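Local coordinates for protein ribosomal RNA small subunit methyltransferase E (Thermotoga maritima, PDB 1Z85) that probably methylates the N3 position of a specific uridine in 16S ribosomal RNA, with S-adenosyl-L-methionine as the methyl donor, at residues E82-V90 and V224-K233; F116-H124 and V185-E196. All coordinates share one frame; numbering follows the deposited sequence.

How the contacts relate
Contacts 1 and 2 lie at opposite ends of the strands of one parallel sheet, their centres about 22 Å apart. Contact 1 packs helix 216-230 against the start of strand 87-92, with a buried aliphatic seam that gives way to lysine and glutamate groups toward the surface. Contact 2 joins the loops that leave strands 113-117 and 182-186 at their C-terminal ends; a buried phenylalanine-proline cluster lies there beneath a more polar surface, where one carboxylate, a guanidinium group and a water grip the main chain and a second carboxylate takes a serine hydroxyl. Strand 87-92 runs between the two strands of contact 2, and a probable hydrogen bond from Val186 N to Val90 O (3.0 Å) links the two sites directly.

Contact 1 of 2, residues E82-V90 and V224-K233; sequences EPTEKLSVV and VGYIALKKQK
Leu87 meets the helix with both of its methyl branches. With CG anti to the backbone N (chi1 174°), its CD1 lies 4.0 Å from Ile227 CG2, while CD2 reaches Ala228 CB at 4.2 Å. The Leu87 and Ile227 side chains meet roughly perpendicular. One turn back along the helix, Val89 CG2 faces Val224 CG1 at 4.4 Å, a looser extension of the same apolar seam. This is the layered packing of an alpha/beta fold: helix 224-230 runs antiparallel to strand 87-90 (168°), their axes 10.5 Å apart. Tyr226, on a side of the helix that does not face the strand, packs on Tyr226 of the second subunit. After its last turn the helix closes in a Schellman motif at Gln232, whose positive phi turns the chain and brings Lys233 back toward the strand. There the chemistry becomes polar. Lys233 bends at chi2 (-77°) and then runs straight, its methylenes antiparallel alongside the Leu87 side chain, with Lys233 CE 4.0 Å from Leu87 CB. Its NZ donates to Glu85 O at 2.7 Å, almost in line with the carbonyl bond, and also forms a salt bridge with Asp112. The second lysine makes a longer link: Lys231 NZ approaches Glu85 OE2 from above the carboxylate plane at 3.2 Å, a salt bridge at the surface, and donates in addition to Leu178 O.

Contact 2 of 2, residues F116-H124 and V185-E196; sequences FHKFERSQH and VVGPEGGFSEKE
The loops that follow strands 113-117 and 182-186 in the alpha/beta knot meet where Phe119 packs on Pro188. Pro188 CD sits over one ring face, 3.8 Å from the centroid, in a CH-pi contact, and His117 ND1 lies over the opposite face; Phe119 CE2 touches the Phe192 ring edge at CE1 (3.7 Å). The Glu196 carboxylate ties the loops together. Its OE2 accepts from Glu120 N on the syn side (2.7 Å), though tilted well out of the carboxylate plane; OE1 accepts from Ser193 N on the anti side (2.9 Å), and a water bridges OE1 to Arg121 N and Gly191 O. With an alanine for Glu196, the Glu120 and Ser193 amides would probably be left without their acceptor and the water less firmly held. Arg121 lays its guanidinium plane in line with Gly190 O, which NH1 binds at 2.7 Å, while Phe192 O lies over one face. Ser193 OG donates to Glu120 OE1 from above the carboxylate plane (2.6 Å) and accepts from Glu196 N (3.3 Å), completing a capping box on helix 194-201, directly following the glycine-rich Gly187-Phe192 loop that in RsmE-type SPOUT methyltransferases probably helps shape the cofactor pocket.

Contact 1 of 2, residues E82-V90 and V224-K233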
ATOM      1  N   GLU B  82     -12.679  23.726   5.154  1.00 50.74           N
ATOM      2  CA  GLU B  82     -11.931  23.206   6.298  1.00 53.21           C
ATOM      3  C   GLU B  82     -12.831  22.270   7.075  1.00 53.73           C
ATOM      4  O   GLU B  82     -13.991  22.587   7.312  1.00 56.29           O
ATOM      5  CB  GLU B  82     -11.395  24.321   7.219  1.00 54.21           C
ATOM      6  N   PRO B  83     -12.309  21.099   7.465  1.00 55.90           N
ATOM      7  CA  PRO B  83     -13.150  20.142   8.198  1.00 56.12           C
ATOM      8  C   PRO B  83     -13.299  20.559   9.663  1.00 56.40           C
ATOM      9  O   PRO B  83     -12.389  21.171  10.229  1.00 55.33           O
ATOM     10  CB  PRO B  83     -12.356  18.843   8.086  1.00 55.13           C
ATOM     11  CG  PRO B  83     -10.959  19.309   8.075  1.00 57.21           C
ATOM     12  CD  PRO B  83     -10.931  20.608   7.313  1.00 53.88           C
ATOM     13  N   THR B  84     -14.434  20.217  10.268  1.00 58.82           N
ATOM     14  CA  THR B  84     -14.651  20.478  11.687  1.00 59.85           C
ATOM     15  C   THR B  84     -13.848  19.531  12.556  1.00 59.00           C
ATOM     16  O   THR B  84     -13.318  19.962  13.570  1.00 61.91           O
ATOM     17  CB  THR B  84     -16.109  20.338  12.098  1.00 61.03           C
ATOM     18  OG1 THR B  84     -16.934  20.375  10.934  1.00 68.85           O
ATOM     19  CG2 THR B  84     -16.489  21.456  13.067  1.00 63.90           C
ATOM     20  N   GLU B  85     -13.746  18.252  12.187  1.00 56.08           N
ATOM     21  CA  GLU B  85     -12.837  17.376  12.929  1.00 55.32           C
ATOM     22  C   GLU B  85     -11.639  16.871  12.106  1.00 50.73           C
ATOM     23  O   GLU B  85     -11.760  16.335  11.010  1.00 48.48           O
ATOM     24  CB  GLU B  85     -13.609  16.329  13.735  1.00 53.95           C
ATOM     25  CG  GLU B  85     -13.407  14.870  13.474  1.00 62.89           C
ATOM     26  CD  GLU B  85     -14.351  14.060  14.373  1.00 61.08           C
ATOM     27  OE1 GLU B  85     -14.565  14.503  15.525  1.00 62.66           O
ATOM     28  OE2 GLU B  85     -14.902  13.026  13.920  1.00 67.60           O
ATOM     29  N   LYS B  86     -10.460  17.141  12.637  1.00 47.14           N
ATOM     30  CA  LYS B  86      -9.236  16.964  11.882  1.00 47.00           C
ATOM     31  C   LYS B  86      -8.658  15.584  12.162  1.00 42.22           C
ATOM     32  O   LYS B  86      -8.771  15.052  13.274  1.00 38.79           O
ATOM     33  CB  LYS B  86      -8.185  18.027  12.217  1.00 47.18           C
ATOM     34  CG  LYS B  86      -8.678  19.474  12.278  1.00 58.66           C
ATOM     35  CD  LYS B  86      -8.101  20.380  11.183  1.00 61.04           C
ATOM     36  CE  LYS B  86      -8.619  21.831  11.337  1.00 62.67           C
ATOM     37  NZ  LYS B  86     -10.121  21.940  11.333  1.00 66.09           N
ATOM     38  N   LEU B  87      -8.059  15.022  11.114  1.00 39.67           N
ATOM     39  CA  LEU B  87      -7.194  13.858  11.219  1.00 37.35           C
ATOM     40  C   LEU B  87      -5.740  14.332  11.103  1.00 37.25           C
ATOM     41  O   LEU B  87      -5.334  14.915  10.097  1.00 40.73           O
ATOM     42  CB  LEU B  87      -7.554  12.869  10.121  1.00 37.67           C
ATOM     43  CG  LEU B  87      -6.622  11.650  10.011  1.00 40.74           C
ATOM     44  CD1 LEU B  87      -6.617  10.835  11.285  1.00 48.03           C
ATOM     45  CD2 LEU B  87      -7.040  10.806   8.857  1.00 41.23           C
ATOM     46  N   SER B  88      -4.959  14.083  12.140  1.00 35.43           N
ATOM     47  CA  SER B  88      -3.555  14.515  12.187  1.00 36.93           C
ATOM     48  C   SER B  88      -2.660  13.261  12.210  1.00 40.03           C
ATOM     49  O   SER B  88      -3.036  12.247  12.789  1.00 39.51           O
ATOM     50  CB  SER B  88      -3.294  15.399  13.422  1.00 36.83           C
ATOM     51  OG  SER B  88      -4.170  16.516  13.421  1.00 35.16           O
ATOM     52  N   VAL B  89      -1.499  13.342  11.560  1.00 41.20           N
ATOM     53  CA  VAL B  89      -0.522  12.273  11.594  1.00 39.27           C
ATOM     54  C   VAL B  89       0.837  12.849  11.979  1.00 38.45           C
ATOM     55  O   VAL B  89       1.267  13.858  11.438  1.00 41.64           O
ATOM     56  CB  VAL B  89      -0.452  11.564  10.218  1.00 35.32           C
ATOM     57  CG1 VAL B  89       0.555  10.479  10.213  1.00 43.41           C
ATOM     58  CG2 VAL B  89      -1.847  10.921   9.835  1.00 35.13           C
ATOM     59  N   VAL B  90       1.524  12.180  12.895  1.00 39.16           N
ATOM     60  CA  VAL B  90       2.931  12.481  13.195  1.00 37.53           C
ATOM     61  C   VAL B  90       3.783  11.559  12.352  1.00 35.78           C
ATOM     62  O   VAL B  90       3.697  10.324  12.506  1.00 39.63           O
ATOM     63  CB  VAL B  90       3.267  12.246  14.643  1.00 36.72           C
ATOM     64  CG1 VAL B  90       4.732  12.479  14.886  1.00 36.66           C
ATOM     65  CG2 VAL B  90       2.411  13.159  15.507  1.00 41.66           C
ATOM     66  N   VAL B 224      -3.494   3.954   8.727  1.00 41.75           N
ATOM     67  CA  VAL B 224      -4.012   5.298   8.515  1.00 43.10           C
ATOM     68  C   VAL B 224      -5.238   5.236   7.634  1.00 39.81           C
ATOM     69  O   VAL B 224      -6.181   6.000   7.789  1.00 41.28           O
ATOM     70  CB  VAL B 224      -2.929   6.168   7.851  1.00 47.86           C
ATOM     71  CG1 VAL B 224      -3.455   7.578   7.504  1.00 54.97           C
ATOM     72  CG2 VAL B 224      -1.721   6.240   8.729  1.00 47.79           C
ATOM     73  N   GLY B 225      -5.227   4.327   6.685  1.00 38.57           N
ATOM     74  CA  GLY B 225      -6.352   4.160   5.765  1.00 36.95           C
ATOM     75  C   GLY B 225      -7.620   3.621   6.369  1.00 37.08           C
ATOM     76  O   GLY B 225      -8.720   4.066   6.012  1.00 36.60           O
ATOM     77  N   TYR B 226      -7.491   2.666   7.290  1.00 37.22           N
ATOM     78  CA  TYR B 226      -8.642   2.196   8.042  1.00 37.57           C
ATOM     79  C   TYR B 226      -9.254   3.312   8.888  1.00 39.13           C
ATOM     80  O   TYR B 226     -10.467   3.486   8.943  1.00 37.09           O
ATOM     81  CB  TYR B 226      -8.240   1.056   8.958  1.00 38.41           C
ATOM     82  CG  TYR B 226      -9.315   0.687   9.974  1.00 45.04           C
ATOM     83  CD1 TYR B 226     -10.509   0.045   9.585  1.00 40.22           C
ATOM     84  CD2 TYR B 226      -9.153   0.995  11.307  1.00 34.45           C
ATOM     85  CE1 TYR B 226     -11.494  -0.283  10.525  1.00 45.67           C
ATOM     86  CE2 TYR B 226     -10.112   0.656  12.247  1.00 41.95           C
ATOM     87  CZ  TYR B 226     -11.268   0.030  11.861  1.00 47.11           C
ATOM     88  OH  TYR B 226     -12.200  -0.268  12.837  1.00 56.71           O
ATOM     89  N   ILE B 227      -8.398   4.029   9.601  1.00 39.27           N
ATOM     90  CA  ILE B 227      -8.835   5.138  10.403  1.00 38.99           C
ATOM     91  C   ILE B 227      -9.537   6.219   9.546  1.00 40.37           C
ATOM     92  O   ILE B 227     -10.589   6.683   9.884  1.00 40.00           O
ATOM     93  CB  ILE B 227      -7.633   5.709  11.225  1.00 42.82           C
ATOM     94  CG1 ILE B 227      -7.254   4.720  12.351  1.00 40.93           C
ATOM     95  CG2 ILE B 227      -8.008   7.084  11.813  1.00 39.23           C
ATOM     96  CD1 ILE B 227      -5.828   4.805  12.899  1.00 39.40           C
ATOM     97  N   ALA B 228      -8.948   6.616   8.431  1.00 40.51           N
ATOM     98  CA  ALA B 228      -9.551   7.590   7.527  1.00 39.18           C
ATOM     99  C   ALA B 228     -10.893   7.147   7.011  1.00 40.13           C
ATOM    100  O   ALA B 228     -11.816   7.924   6.878  1.00 41.05           O
ATOM    101  CB  ALA B 228      -8.605   7.822   6.359  1.00 38.67           C
ATOM    102  N   LEU B 229     -10.980   5.866   6.680  1.00 44.75           N
ATOM    103  CA  LEU B 229     -12.235   5.232   6.275  1.00 45.65           C
ATOM    104  C   LEU B 229     -13.322   5.362   7.317  1.00 44.73           C
ATOM    105  O   LEU B 229     -14.427   5.780   7.014  1.00 45.41           O
ATOM    106  CB  LEU B 229     -11.994   3.754   6.039  1.00 47.62           C
ATOM    107  CG  LEU B 229     -11.998   3.247   4.605  1.00 56.51           C
ATOM    108  CD1 LEU B 229     -11.804   1.703   4.623  1.00 60.18           C
ATOM    109  CD2 LEU B 229     -13.284   3.597   3.894  1.00 52.51           C
ATOM    110  N   LYS B 230     -12.995   4.954   8.542  1.00 43.83           N
ATOM    111  CA  LYS B 230     -13.909   4.982   9.692  1.00 42.26           C
ATOM    112  C   LYS B 230     -14.347   6.436   9.969  1.00 40.89           C
ATOM    113  O   LYS B 230     -15.498   6.711  10.198  1.00 41.56           O
ATOM    114  CB  LYS B 230     -13.206   4.359  10.913  1.00 42.00           C
ATOM    115  CG  LYS B 230     -14.064   3.528  11.837  1.00 52.11           C
ATOM    116  CD  LYS B 230     -14.605   2.259  11.197  1.00 50.89           C
ATOM    117  N   LYS B 231     -13.416   7.372   9.869  1.00 42.05           N
ATOM    118  CA  LYS B 231     -13.700   8.794  10.028  1.00 41.85           C
ATOM    119  C   LYS B 231     -14.271   9.486   8.790  1.00 42.30           C
ATOM    120  O   LYS B 231     -14.498  10.709   8.785  1.00 40.20           O
ATOM    121  CB  LYS B 231     -12.403   9.494  10.440  1.00 43.19           C
ATOM    122  CG  LYS B 231     -11.999   9.187  11.849  1.00 47.27           C
ATOM    123  CD  LYS B 231     -13.140   9.575  12.745  1.00 43.03           C
ATOM    124  CE  LYS B 231     -12.723  10.173  14.038  1.00 45.54           C
ATOM    125  NZ  LYS B 231     -13.971  10.149  14.852  1.00 36.80           N
ATOM    126  N   GLN B 232     -14.492   8.706   7.739  1.00 41.62           N
ATOM    127  CA  GLN B 232     -14.970   9.221   6.475  1.00 42.41           C
ATOM    128  C   GLN B 232     -14.141  10.364   5.897  1.00 44.18           C
ATOM    129  O   GLN B 232     -14.675  11.280   5.287  1.00 45.70           O
ATOM    130  CB  GLN B 232     -16.441   9.588   6.617  1.00 44.08           C
ATOM    131  CG  GLN B 232     -17.324   8.436   6.229  1.00 50.81           C
ATOM    132  CD  GLN B 232     -18.358   8.087   7.254  1.00 61.98           C
ATOM    133  OE1 GLN B 232     -18.281   7.027   7.883  1.00 72.02           O
ATOM    134  NE2 GLN B 232     -19.349   8.957   7.421  1.00 51.93           N
ATOM    135  N   LYS B 233     -12.834  10.327   6.117  1.00 44.17           N
ATOM    136  CA  LYS B 233     -11.916  11.215   5.433  1.00 43.65           C
ATOM    137  C   LYS B 233     -11.678  10.755   3.987  1.00 46.69           C
ATOM    138  O   LYS B 233     -11.261  11.529   3.131  1.00 45.43           O
ATOM    139  CB  LYS B 233     -10.613  11.265   6.194  1.00 45.16           C
ATOM    140  CG  LYS B 233     -10.759  11.922   7.608  1.00 42.88           C
ATOM    141  CD  LYS B 233     -10.856  13.408   7.491  1.00 45.39           C
ATOM    142  CE  LYS B 233     -11.094  14.115   8.806  1.00 40.26           C
ATOM    143  NZ  LYS B 233     -11.309  15.553   8.447  1.00 39.46           N
TER

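Contact 2 of 2, residues F116-H124 and V185-E196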
ATOM      1  N   PHE B 116       5.921  16.767  11.653  1.00 40.95           N
ATOM      2  CA  PHE B 116       7.223  16.115  11.514  1.00 39.61           C
ATOM      3  C   PHE B 116       7.987  16.088  12.819  1.00 39.42           C
ATOM      4  O   PHE B 116       8.393  17.130  13.335  1.00 38.30           O
ATOM      5  CB  PHE B 116       8.024  16.822  10.412  1.00 41.22           C
ATOM      6  CG  PHE B 116       7.444  16.620   9.067  1.00 35.78           C
ATOM      7  CD1 PHE B 116       7.392  15.358   8.532  1.00 33.04           C
ATOM      8  CD2 PHE B 116       6.935  17.667   8.347  1.00 37.34           C
ATOM      9  CE1 PHE B 116       6.862  15.169   7.298  1.00 47.08           C
ATOM     10  CE2 PHE B 116       6.395  17.468   7.088  1.00 39.65           C
ATOM     11  CZ  PHE B 116       6.363  16.259   6.576  1.00 45.83           C
ATOM     12  N   HIS B 117       8.243  14.883  13.317  1.00 38.42           N
ATOM     13  CA  HIS B 117       9.004  14.701  14.535  1.00 37.79           C
ATOM     14  C   HIS B 117      10.282  13.843  14.334  1.00 37.29           C
ATOM     15  O   HIS B 117      10.296  12.831  13.671  1.00 41.57           O
ATOM     16  CB  HIS B 117       8.068  14.103  15.626  1.00 40.85           C
ATOM     17  CG  HIS B 117       8.678  14.056  17.000  1.00 27.48           C
ATOM     18  ND1 HIS B 117       9.082  12.873  17.590  1.00 35.97           N
ATOM     19  CD2 HIS B 117       8.962  15.036  17.891  1.00 38.87           C
ATOM     20  CE1 HIS B 117       9.612  13.134  18.777  1.00 33.09           C
ATOM     21  NE2 HIS B 117       9.507  14.433  19.007  1.00 36.48           N
ATOM     22  N   LYS B 118      11.368  14.299  14.900  1.00 40.98           N
ATOM     23  CA  LYS B 118      12.593  13.549  14.916  1.00 43.66           C
ATOM     24  C   LYS B 118      12.652  12.713  16.229  1.00 39.82           C
ATOM     25  O   LYS B 118      12.914  13.224  17.345  1.00 37.70           O
ATOM     26  CB  LYS B 118      13.761  14.532  14.803  1.00 46.59           C
ATOM     27  CG  LYS B 118      15.177  13.954  14.497  1.00 53.01           C
ATOM     28  CD  LYS B 118      16.216  14.974  15.114  1.00 49.00           C
ATOM     29  CE  LYS B 118      17.670  14.809  14.646  1.00 62.25           C
ATOM     30  NZ  LYS B 118      18.435  16.136  14.568  1.00 61.38           N
ATOM     31  N   PHE B 119      12.418  11.413  16.091  1.00 38.72           N
ATOM     32  CA  PHE B 119      12.428  10.508  17.261  1.00 39.05           C
ATOM     33  C   PHE B 119      13.857  10.346  17.713  1.00 40.56           C
ATOM     34  O   PHE B 119      14.785  10.676  16.952  1.00 38.35           O
ATOM     35  CB  PHE B 119      11.768   9.174  16.924  1.00 40.59           C
ATOM     36  CG  PHE B 119      10.265   9.281  16.724  1.00 42.22           C
ATOM     37  CD1 PHE B 119       9.729   9.709  15.502  1.00 39.12           C
ATOM     38  CD2 PHE B 119       9.395   8.978  17.742  1.00 44.30           C
ATOM     39  CE1 PHE B 119       8.372   9.834  15.312  1.00 37.69           C
ATOM     40  CE2 PHE B 119       8.024   9.089  17.552  1.00 39.97           C
ATOM     41  CZ  PHE B 119       7.511   9.519  16.331  1.00 42.61           C
ATOM     42  N   GLU B 120      14.049   9.846  18.940  1.00 43.07           N
ATOM     43  CA  GLU B 120      15.377   9.834  19.561  1.00 44.28           C
ATOM     44  C   GLU B 120      16.393   9.011  18.762  1.00 42.36           C
ATOM     45  O   GLU B 120      17.567   9.361  18.690  1.00 42.74           O
ATOM     46  CB  GLU B 120      15.312   9.376  21.042  1.00 45.27           C
ATOM     47  CG  GLU B 120      14.797  10.483  21.997  1.00 50.55           C
ATOM     48  CD  GLU B 120      14.461  10.044  23.457  1.00 53.30           C
ATOM     49  OE1 GLU B 120      14.626   8.853  23.860  1.00 55.43           O
ATOM     50  OE2 GLU B 120      14.000  10.942  24.212  1.00 64.10           O
ATOM     51  N   ARG B 121      15.947   7.931  18.135  1.00 41.53           N
ATOM     52  CA  ARG B 121      16.863   7.095  17.356  1.00 42.32           C
ATOM     53  C   ARG B 121      17.192   7.549  15.931  1.00 41.35           C
ATOM     54  O   ARG B 121      17.971   6.863  15.265  1.00 43.16           O
ATOM     55  CB  ARG B 121      16.349   5.662  17.347  1.00 40.23           C
ATOM     56  CG  ARG B 121      16.535   5.023  18.715  1.00 41.23           C
ATOM     57  CD  ARG B 121      16.016   3.649  18.738  1.00 41.57           C
ATOM     58  NE  ARG B 121      16.029   3.087  20.087  1.00 40.93           N
ATOM     59  CZ  ARG B 121      15.550   1.882  20.369  1.00 39.50           C
ATOM     60  NH1 ARG B 121      15.027   1.139  19.410  1.00 43.38           N
ATOM     61  NH2 ARG B 121      15.578   1.420  21.604  1.00 39.93           N
ATOM     62  N   SER B 122      16.637   8.675  15.479  1.00 38.94           N
ATOM     63  CA  SER B 122      16.908   9.207  14.123  1.00 40.87           C
ATOM     64  C   SER B 122      17.858  10.373  14.206  1.00 41.85           C
ATOM     65  O   SER B 122      17.737  11.167  15.108  1.00 37.40           O
ATOM     66  CB  SER B 122      15.653   9.723  13.473  1.00 39.94           C
ATOM     67  OG  SER B 122      15.899  10.308  12.203  1.00 42.89           O
ATOM     68  N   GLN B 123      18.786  10.475  13.252  1.00 40.73           N
ATOM     69  CA  GLN B 123      19.595  11.682  13.125  1.00 39.19           C
ATOM     70  C   GLN B 123      19.280  12.453  11.879  1.00 37.54           C
ATOM     71  O   GLN B 123      20.050  13.260  11.473  1.00 34.43           O
ATOM     72  CB  GLN B 123      21.086  11.347  13.129  1.00 41.77           C
ATOM     73  CG  GLN B 123      21.520  10.408  14.201  1.00 37.21           C
ATOM     74  CD  GLN B 123      23.013  10.163  14.137  1.00 50.62           C
ATOM     75  OE1 GLN B 123      23.497   9.103  14.515  1.00 60.91           O
ATOM     76  NE2 GLN B 123      23.738  11.119  13.605  1.00 54.74           N
ATOM     77  N   HIS B 124      18.137  12.187  11.264  1.00 39.38           N
ATOM     78  CA  HIS B 124      17.755  12.841  10.054  1.00 37.36           C
ATOM     79  C   HIS B 124      17.150  14.208  10.314  1.00 38.12           C
ATOM     80  O   HIS B 124      16.886  14.590  11.442  1.00 41.86           O
ATOM     81  CB  HIS B 124      16.780  11.993   9.220  1.00 35.92           C
ATOM     82  CG  HIS B 124      17.405  10.810   8.576  1.00 30.52           C
ATOM     83  ND1 HIS B 124      17.526   9.585   9.209  1.00 36.29           N
ATOM     84  CD2 HIS B 124      18.040  10.682   7.398  1.00 29.26           C
ATOM     85  CE1 HIS B 124      18.146   8.747   8.403  1.00 32.15           C
ATOM     86  NE2 HIS B 124      18.466   9.383   7.304  1.00 33.04           N
ATOM     87  N   VAL B 185       0.260   8.487  15.352  1.00 40.94           N
ATOM     88  CA  VAL B 185       1.703   8.652  15.552  1.00 39.10           C
ATOM     89  C   VAL B 185       2.340   7.455  14.874  1.00 39.13           C
ATOM     90  O   VAL B 185       2.265   6.349  15.386  1.00 35.87           O
ATOM     91  CB  VAL B 185       2.068   8.653  17.085  1.00 38.28           C
ATOM     92  CG1 VAL B 185       3.571   8.701  17.347  1.00 39.67           C
ATOM     93  CG2 VAL B 185       1.426   9.800  17.785  1.00 45.63           C
ATOM     94  N   VAL B 186       2.878   7.647  13.661  1.00 41.49           N
ATOM     95  CA  VAL B 186       3.676   6.605  13.000  1.00 36.62           C
ATOM     96  C   VAL B 186       5.100   6.507  13.634  1.00 38.66           C
ATOM     97  O   VAL B 186       5.858   7.467  13.677  1.00 41.70           O
ATOM     98  CB  VAL B 186       3.815   6.909  11.498  1.00 35.50           C
ATOM     99  CG1 VAL B 186       4.672   5.850  10.817  1.00 38.49           C
ATOM    100  CG2 VAL B 186       2.417   7.035  10.831  1.00 39.65           C
ATOM    101  N   GLY B 187       5.481   5.330  14.061  1.00 40.82           N
ATOM    102  CA  GLY B 187       6.762   5.156  14.738  1.00 40.27           C
ATOM    103  C   GLY B 187       7.984   5.218  13.839  1.00 40.20           C
ATOM    104  O   GLY B 187       7.901   5.001  12.608  1.00 38.06           O
ATOM    105  N   PRO B 188       9.145   5.513  14.443  1.00 38.93           N
ATOM    106  CA  PRO B 188      10.377   5.612  13.678  1.00 39.31           C
ATOM    107  C   PRO B 188      10.968   4.251  13.250  1.00 39.75           C
ATOM    108  O   PRO B 188      10.692   3.213  13.844  1.00 37.22           O
ATOM    109  CB  PRO B 188      11.313   6.338  14.638  1.00 40.88           C
ATOM    110  CG  PRO B 188      10.879   5.891  15.980  1.00 39.65           C
ATOM    111  CD  PRO B 188       9.371   5.732  15.878  1.00 38.98           C
ATOM    112  N   GLU B 189      11.802   4.273  12.214  1.00 39.29           N
ATOM    113  CA  GLU B 189      12.400   3.050  11.699  1.00 38.40           C
ATOM    114  C   GLU B 189      13.230   2.247  12.720  1.00 37.81           C
ATOM    115  O   GLU B 189      13.135   1.042  12.770  1.00 37.81           O
ATOM    116  CB  GLU B 189      13.227   3.381  10.464  1.00 41.21           C
ATOM    117  CG  GLU B 189      13.833   2.159   9.781  1.00 43.77           C
ATOM    118  CD  GLU B 189      14.680   2.503   8.575  1.00 44.72           C
ATOM    119  OE1 GLU B 189      15.041   3.693   8.362  1.00 39.93           O
ATOM    120  OE2 GLU B 189      14.994   1.546   7.842  1.00 46.59           O
ATOM    121  N   GLY B 190      14.007   2.914  13.562  1.00 39.99           N
ATOM    122  CA  GLY B 190      14.836   2.216  14.551  1.00 40.91           C
ATOM    123  C   GLY B 190      14.096   1.880  15.838  1.00 39.74           C
ATOM    124  O   GLY B 190      14.705   1.375  16.776  1.00 42.23           O
ATOM    125  N   GLY B 191      12.795   2.177  15.906  1.00 39.35           N
ATOM    126  CA  GLY B 191      11.971   1.844  17.078  1.00 39.36           C
ATOM    127  C   GLY B 191      11.871   2.991  18.060  1.00 37.64           C
ATOM    128  O   GLY B 191      12.708   3.896  18.058  1.00 36.70           O
ATOM    129  N   PHE B 192      10.817   2.982  18.872  1.00 37.21           N
ATOM    130  CA  PHE B 192      10.736   3.911  20.003  1.00 37.58           C
ATOM    131  C   PHE B 192      11.863   3.585  21.013  1.00 37.60           C
ATOM    132  O   PHE B 192      12.194   2.433  21.253  1.00 38.05           O
ATOM    133  CB  PHE B 192       9.370   3.836  20.711  1.00 40.11           C
ATOM    134  CG  PHE B 192       8.181   4.154  19.823  1.00 32.89           C
ATOM    135  CD1 PHE B 192       8.021   5.412  19.284  1.00 35.24           C
ATOM    136  CD2 PHE B 192       7.204   3.201  19.579  1.00 36.29           C
ATOM    137  CE1 PHE B 192       6.917   5.717  18.466  1.00 38.62           C
ATOM    138  CE2 PHE B 192       6.102   3.505  18.805  1.00 34.24           C
ATOM    139  CZ  PHE B 192       5.974   4.757  18.221  1.00 36.35           C
ATOM    140  N   SER B 193      12.480   4.608  21.574  1.00 39.08           N
ATOM    141  CA  SER B 193      13.332   4.427  22.734  1.00 37.63           C
ATOM    142  C   SER B 193      12.380   4.087  23.861  1.00 39.13           C
ATOM    143  O   SER B 193      11.159   4.088  23.663  1.00 40.87           O
ATOM    144  CB  SER B 193      14.114   5.706  23.033  1.00 38.48           C
ATOM    145  OG  SER B 193      13.245   6.747  23.429  1.00 37.79           O
ATOM    146  N   GLU B 194      12.926   3.770  25.024  1.00 39.97           N
ATOM    147  CA  GLU B 194      12.121   3.398  26.175  1.00 41.84           C
ATOM    148  C   GLU B 194      11.423   4.613  26.797  1.00 41.34           C
ATOM    149  O   GLU B 194      10.332   4.495  27.347  1.00 41.89           O
ATOM    150  CB  GLU B 194      12.984   2.685  27.232  1.00 43.91           C
ATOM    151  CG  GLU B 194      13.305   1.215  26.904  1.00 48.62           C
ATOM    152  N   LYS B 195      12.071   5.763  26.738  1.00 42.17           N
ATOM    153  CA  LYS B 195      11.462   7.007  27.159  1.00 43.51           C
ATOM    154  C   LYS B 195      10.246   7.304  26.287  1.00 43.38           C
ATOM    155  O   LYS B 195       9.185   7.612  26.802  1.00 43.25           O
ATOM    156  CB  LYS B 195      12.464   8.140  27.022  1.00 43.63           C
ATOM    157  CG  LYS B 195      12.596   9.019  28.249  1.00 48.94           C
ATOM    158  CD  LYS B 195      13.748  10.036  28.076  1.00 47.98           C
ATOM    159  CE  LYS B 195      14.974   9.732  28.962  1.00 58.82           C
ATOM    160  NZ  LYS B 195      15.737  10.998  29.249  1.00 58.34           N
ATOM    161  N   GLU B 196      10.408   7.216  24.962  1.00 43.17           N
ATOM    162  CA  GLU B 196       9.300   7.472  24.038  1.00 41.84           C
ATOM    163  C   GLU B 196       8.145   6.506  24.294  1.00 42.55           C
ATOM    164  O   GLU B 196       6.978   6.878  24.254  1.00 43.49           O
ATOM    165  CB  GLU B 196       9.774   7.374  22.570  1.00 39.37           C
ATOM    166  CG  GLU B 196      10.769   8.492  22.166  1.00 38.70           C
ATOM    167  CD  GLU B 196      11.444   8.302  20.830  1.00 43.38           C
ATOM    168  OE1 GLU B 196      11.697   7.142  20.448  1.00 40.79           O
ATOM    169  OE2 GLU B 196      11.745   9.345  20.182  1.00 38.10           O
TER
HETATM  170  O   HOH W   1      13.253   6.411  18.616  1.00 34.31           O